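Local coordinates for protein coenzyme f420-dependent n5,n10-methylenetetrahydromethanopterin reductase (Methanopyrus kandleri, PDB 1EZW) that catalyses the reversible reduction of methylenetetrahydromethanopterin to methyltetrahydromethanopterin with reduced coenzyme F420, a step of methanogenesis from carbon dioxide, at residues V54-K58 with I59-P63; S165-S169 with D170-Y174. All coordinates share one frame; numbering follows the deposited sequence.

Overall arrangement
Both interactions are local turns that feed a strand of the (beta/alpha)8 barrel. Interaction 1 links helix 45-54 to strand 60-63, and interaction 2 leads into strand 173-176. Their centres lie about 14 Å apart, and their nearest atoms about 5 Å. Strand 93-95 stands between them in the barrel. Interaction 1 is mostly buried and sits at a subunit interface, where a magnesium ion is bound. No hydrogen bond joins its two segments, so side-chain contact and outside polar partners shape it. Interaction 2 lies nearer the surface. Two backbone hydrogen bonds close its turn, an extended glutamine covers an isoleucine, and a water joins Ser169 and Asp170.

Interaction 1: residues V54-K58 with I59-P63; sequences VITSK and IKLGP. With MG (magnesium ion), chain B.
Two groups grip the hydroxyl OG1 of Thr56. It is hydrogen-bonded to the carbonyl oxygen of Ala52, in the preceding helix, and to NH2 of Arg90. The same NH2 also bonds to the carbonyl oxygen of Ile59, so one guanidinium nitrogen ties both halves of the bend together. Thr56 turns its side chain toward Ile59, and the two side chains cross obliquely. CB of Thr56 lies 4.1 Å from CG2 of Ile59. Ile59 has CG1 anti to its own N (chi1 -164°). This sends the longer branch away and leaves the CG2 methyl to meet the threonine. Leu61 has two conformers. In one of them CD2 comes to 4.0 Å from Thr56 OG1, so that contact is doubtful.

The bend is the alpha-to-beta connection of a TIM barrel, running from helix 45-54 into strand 60-63. Its backbone is gathered round one carboxylate oxygen: OE2 of Glu27 accepts the N-H groups of Ser57, Lys58 and Ile59. These three N-H groups would probably help to stabilise the negative charge of the glutamate.

The other side of the bend faces a magnesium ion. Thr56 O binds it at 2.3 Å, and the equivalent oxygen of Thr56 in the second subunit binds it too, so the ion links two subunits. OG of Ser57 stands 2.7 Å from the magnesium ion, a long distance for this metal. Two waters, each 2.4 Å from the magnesium ion, add to its shell. One of them also donates a hydrogen bond to the carbonyl oxygen of Val54, at 2.5 Å. Val54 itself packs on Val54 of the second subunit, and Lys58 on Gly88 of that subunit.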
loop_
_atom_site.group_PDB
_atom_site.type_symbol
_atom_site.label_atom_id
_atom_site.label_comp_id
_atom_site.label_asym_id
_atom_site.label_seq_id
_atom_site.Cartn_x
_atom_site.Cartn_y
_atom_site.Cartn_z
ATOM N N VAL A 54 -5.220 2.705 -1.609
ATOM C CA VAL A 54 -4.148 1.742 -1.858
ATOM C C VAL A 54 -4.658 0.279 -1.878
ATOM O O VAL A 54 -4.148 -0.566 -2.646
ATOM C CB VAL A 54 -3.082 1.978 -0.733
ATOM C CG1 VAL A 54 -2.165 0.817 -0.536
ATOM C CG2 VAL A 54 -2.295 3.248 -1.113
ATOM N N ILE A 55 -5.685 0.030 -1.068
ATOM C CA ILE A 55 -6.287 -1.289 -0.876
ATOM C C ILE A 55 -7.504 -1.603 -1.739
ATOM O O ILE A 55 -8.124 -2.647 -1.605
ATOM C CB ILE A 55 -6.691 -1.415 0.621
ATOM C CG1 ILE A 55 -5.448 -1.230 1.496
ATOM C CG2 ILE A 55 -7.341 -2.736 0.893
ATOM C CD1 ILE A 55 -4.376 -2.227 1.239
ATOM N N THR A 56 -7.847 -0.685 -2.635
ATOM C CA THR A 56 -9.027 -0.850 -3.493
ATOM C C THR A 56 -8.672 -0.414 -4.894
ATOM O O THR A 56 -7.628 0.189 -5.077
ATOM C CB THR A 56 -10.235 0.013 -3.020
ATOM O OG1 THR A 56 -9.850 1.398 -2.965
ATOM C CG2 THR A 56 -10.712 -0.398 -1.626
ATOM N N SER A 57 -9.531 -0.704 -5.861
ATOM C CA SER A 57 -9.287 -0.321 -7.255
ATOM C C SER A 57 -10.424 0.239 -8.071
ATOM O O SER A 57 -10.204 0.733 -9.180
ATOM C CB SER A 57 -8.701 -1.509 -8.022
ATOM O OG SER A 57 -7.345 -1.667 -7.561
ATOM N N LYS A 58 -11.645 0.104 -7.585
ATOM C CA LYS A 58 -12.819 0.525 -8.377
ATOM C C LYS A 58 -13.773 1.459 -7.663
ATOM O O LYS A 58 -14.396 2.351 -8.280
ATOM C CB LYS A 58 -13.643 -0.735 -8.756
ATOM C CG LYS A 58 -12.902 -1.888 -9.430
ATOM C CD LYS A 58 -13.905 -3.100 -9.596
ATOM C CE LYS A 58 -13.289 -4.315 -10.314
ATOM N NZ LYS A 58 -14.167 -5.535 -10.434
ATOM N N ILE A 59 -13.935 1.256 -6.360
ATOM C CA ILE A 59 -14.917 2.060 -5.650
ATOM C C ILE A 59 -14.510 3.540 -5.595
ATOM O O ILE A 59 -13.322 3.858 -5.468
ATOM C CB ILE A 59 -15.144 1.470 -4.232
ATOM C CG1 ILE A 59 -16.416 2.029 -3.615
ATOM C CG2 ILE A 59 -13.931 1.743 -3.349
ATOM C CD1 ILE A 59 -16.814 1.216 -2.334
ATOM N N LYS A 60 -15.495 4.433 -5.725
ATOM C CA LYS A 60 -15.196 5.871 -5.611
ATOM C C LYS A 60 -15.044 6.175 -4.131
ATOM O O LYS A 60 -15.707 5.574 -3.269
ATOM C CB LYS A 60 -16.277 6.687 -6.303
ATOM C CG LYS A 60 -16.236 6.398 -7.813
ATOM C CD LYS A 60 -17.340 7.122 -8.622
ATOM C CE LYS A 60 -18.500 6.216 -8.933
ATOM N NZ LYS A 60 -19.315 6.842 -10.050
ATOM N N LEU A 61 -14.115 7.102 -3.849
ATOM C CA LEU A 61 -13.647 7.467 -2.488
ATOM C C LEU A 61 -13.666 8.954 -2.177
ATOM O O LEU A 61 -13.165 9.730 -2.975
ATOM C CB LEU A 61 -12.136 7.059 -2.329
ATOM C CG LEU A 61 -11.402 5.874 -1.685
ATOM C CD1 LEU A 61 -12.344 4.757 -1.310
ATOM C CD2 LEU A 61 -10.305 5.377 -2.653
ATOM N N GLY A 62 -14.224 9.366 -1.047
ATOM C CA GLY A 62 -14.061 10.780 -0.721
ATOM C C GLY A 62 -14.627 11.116 0.611
ATOM O O GLY A 62 -15.311 10.300 1.285
ATOM N N PRO A 63 -14.380 12.364 1.037
ATOM C CA PRO A 63 -14.891 12.810 2.315
ATOM C C PRO A 63 -16.411 12.943 2.251
ATOM O O PRO A 63 -16.928 13.501 1.289
ATOM C CB PRO A 63 -14.168 14.149 2.520
ATOM C CG PRO A 63 -13.968 14.658 1.131
ATOM C CD PRO A 63 -13.579 13.408 0.360
HETATM MG MG MG B . -5.773 0.232 -6.382
HETATM O O HOH W 1 -4.962 -1.446 -4.864
HETATM O O HOH W 2 -4.284 1.817 -5.358
#

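Interaction 2: residues S165-S169 with D170-Y174; sequences SIQGS and DIPFY
Gln167 and Ile171 cross at about a right angle, and the amide end of the glutamine passes across the isoleucine at CG1. NE2 of Gln167 lies 3.6 Å from CG1 of Ile171, and CB of Gln167 is nearly as close to the same carbon. The pair flanks a short 3-10 turn just before strand 173-176 of the TIM barrel. Gln167 is extended beyond CG (chi2 -179°), which carries its amide past Ile171 to the backbone of the neighbouring chain segment. There NE2 is hydrogen-bonded to the carbonyl oxygen of Ala91, which fixes the end of the side chain. With an alanine here, the carbonyl of Ala91 is likely to lose this partner and one flank of Ile171 to be uncovered.

Two successive backbone bonds close the turn. Asp170 N donates to Gln167 O at 2.9 Å, and Ile171 N donates to Gly168 O at 3.2 Å. The second is nearly straight, with an N-H...O angle of 171°. Gly168 has a positive phi of 55°, a backbone shape that residues with a side chain adopt less readily. Its N-H also makes a weak bond to OG of Ser165.

Ile171 comes close to the same carbonyl that its N-H uses: CG1 of Ile171 is 3.3 Å from Gly168 O. Beyond the turn it packs on Ile80 and Asp84 of helix 73-86 and on Ile93 of strand 93-95. On the solvent-facing side Ser169 and Asp170 are polar. OG of Ser169 is hydrogen-bonded to Glu143 OE2. It also receives a bond from a water, 2.7 Å away, and that water donates its second bond to OD2 of Asp170, at 2.6 Å.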
loop_
_atom_site.group_PDB
_atom_site.type_symbol
_atom_site.label_atom_id
_atom_site.label_comp_id
_atom_site.label_asym_id
_atom_site.label_seq_id
_atom_site.Cartn_x
_atom_site.Cartn_y
_atom_site.Cartn_z
ATOM N N SER A 165 -4.857 16.381 -10.716
ATOM C CA SER A 165 -5.706 15.232 -10.437
ATOM C C SER A 165 -5.773 14.413 -11.728
ATOM O O SER A 165 -5.083 14.730 -12.693
ATOM C CB SER A 165 -7.127 15.699 -10.085
ATOM O OG SER A 165 -7.703 16.395 -11.201
ATOM N N ILE A 166 -6.609 13.387 -11.761
ATOM C CA ILE A 166 -6.766 12.609 -12.991
ATOM C C ILE A 166 -8.100 12.958 -13.644
ATOM O O ILE A 166 -8.160 13.188 -14.859
ATOM C CB ILE A 166 -6.624 11.119 -12.665
ATOM C CG1 ILE A 166 -5.139 10.856 -12.427
ATOM C CG2 ILE A 166 -7.198 10.202 -13.810
ATOM C CD1 ILE A 166 -4.858 9.555 -11.846
ATOM N N GLN A 167 -9.162 13.060 -12.850
ATOM C CA GLN A 167 -10.474 13.399 -13.430
ATOM C C GLN A 167 -10.639 14.894 -13.669
ATOM O O GLN A 167 -11.591 15.292 -14.353
ATOM C CB GLN A 167 -11.615 13.019 -12.499
ATOM C CG GLN A 167 -11.678 11.580 -12.120
ATOM C CD GLN A 167 -12.870 11.339 -11.211
ATOM O OE1 GLN A 167 -14.008 11.204 -11.683
ATOM N NE2 GLN A 167 -12.633 11.332 -9.895
ATOM N N GLY A 168 -9.759 15.724 -13.103
ATOM C CA GLY A 168 -9.945 17.172 -13.262
ATOM C C GLY A 168 -11.342 17.617 -12.795
ATOM O O GLY A 168 -11.825 17.194 -11.741
ATOM N N SER A 169 -12.004 18.493 -13.550
ATOM C CA SER A 169 -13.321 18.928 -13.122
ATOM C C SER A 169 -14.425 17.868 -13.220
ATOM O O SER A 169 -15.566 18.144 -12.848
ATOM C CB SER A 169 -13.728 20.210 -13.862
ATOM O OG SER A 169 -13.749 19.973 -15.244
ATOM N N ASP A 170 -14.101 16.664 -13.699
ATOM C CA ASP A 170 -15.086 15.570 -13.754
ATOM C C ASP A 170 -15.298 14.980 -12.344
ATOM O O ASP A 170 -16.194 14.147 -12.146
ATOM C CB ASP A 170 -14.651 14.450 -14.701
ATOM C CG ASP A 170 -14.843 14.810 -16.159
ATOM O OD1 ASP A 170 -14.392 14.032 -17.026
ATOM O OD2 ASP A 170 -15.458 15.864 -16.427
ATOM N N ILE A 171 -14.460 15.371 -11.366
ATOM C CA ILE A 171 -14.692 14.874 -9.998
ATOM C C ILE A 171 -16.071 15.336 -9.558
ATOM O O ILE A 171 -16.399 16.520 -9.665
ATOM C CB ILE A 171 -13.633 15.443 -8.998
ATOM C CG1 ILE A 171 -12.270 14.882 -9.381
ATOM C CG2 ILE A 171 -13.994 15.047 -7.551
ATOM C CD1 ILE A 171 -11.119 15.344 -8.428
ATOM N N PRO A 172 -16.918 14.411 -9.092
ATOM C CA PRO A 172 -18.271 14.787 -8.655
ATOM C C PRO A 172 -18.309 15.596 -7.387
ATOM O O PRO A 172 -17.571 15.333 -6.447
ATOM C CB PRO A 172 -18.983 13.451 -8.452
ATOM C CG PRO A 172 -18.142 12.429 -9.155
ATOM C CD PRO A 172 -16.702 12.959 -8.982
ATOM N N PHE A 173 -19.208 16.582 -7.357
ATOM C CA PHE A 173 -19.373 17.420 -6.202
ATOM C C PHE A 173 -20.709 17.121 -5.551
ATOM O O PHE A 173 -21.761 17.401 -6.127
ATOM C CB PHE A 173 -19.360 18.912 -6.613
ATOM C CG PHE A 173 -19.410 19.862 -5.453
ATOM C CD1 PHE A 173 -18.285 20.066 -4.626
ATOM C CD2 PHE A 173 -20.577 20.582 -5.181
ATOM C CE1 PHE A 173 -18.318 20.963 -3.561
ATOM C CE2 PHE A 173 -20.616 21.484 -4.107
ATOM C CZ PHE A 173 -19.503 21.685 -3.295
ATOM N N TYR A 174 -20.685 16.528 -4.368
ATOM C CA TYR A 174 -21.927 16.248 -3.646
ATOM C C TYR A 174 -22.061 17.202 -2.473
ATOM O O TYR A 174 -21.096 17.481 -1.773
ATOM C CB TYR A 174 -21.902 14.802 -3.073
ATOM C CG TYR A 174 -22.171 13.720 -4.080
ATOM C CD1 TYR A 174 -21.305 13.478 -5.150
ATOM C CD2 TYR A 174 -23.313 12.921 -3.963
ATOM C CE1 TYR A 174 -21.561 12.475 -6.081
ATOM C CE2 TYR A 174 -23.596 11.906 -4.895
ATOM C CZ TYR A 174 -22.711 11.688 -5.957
ATOM O OH TYR A 174 -22.899 10.744 -6.926
HETATM O O HOH W 3 -15.896 18.426 -15.960
#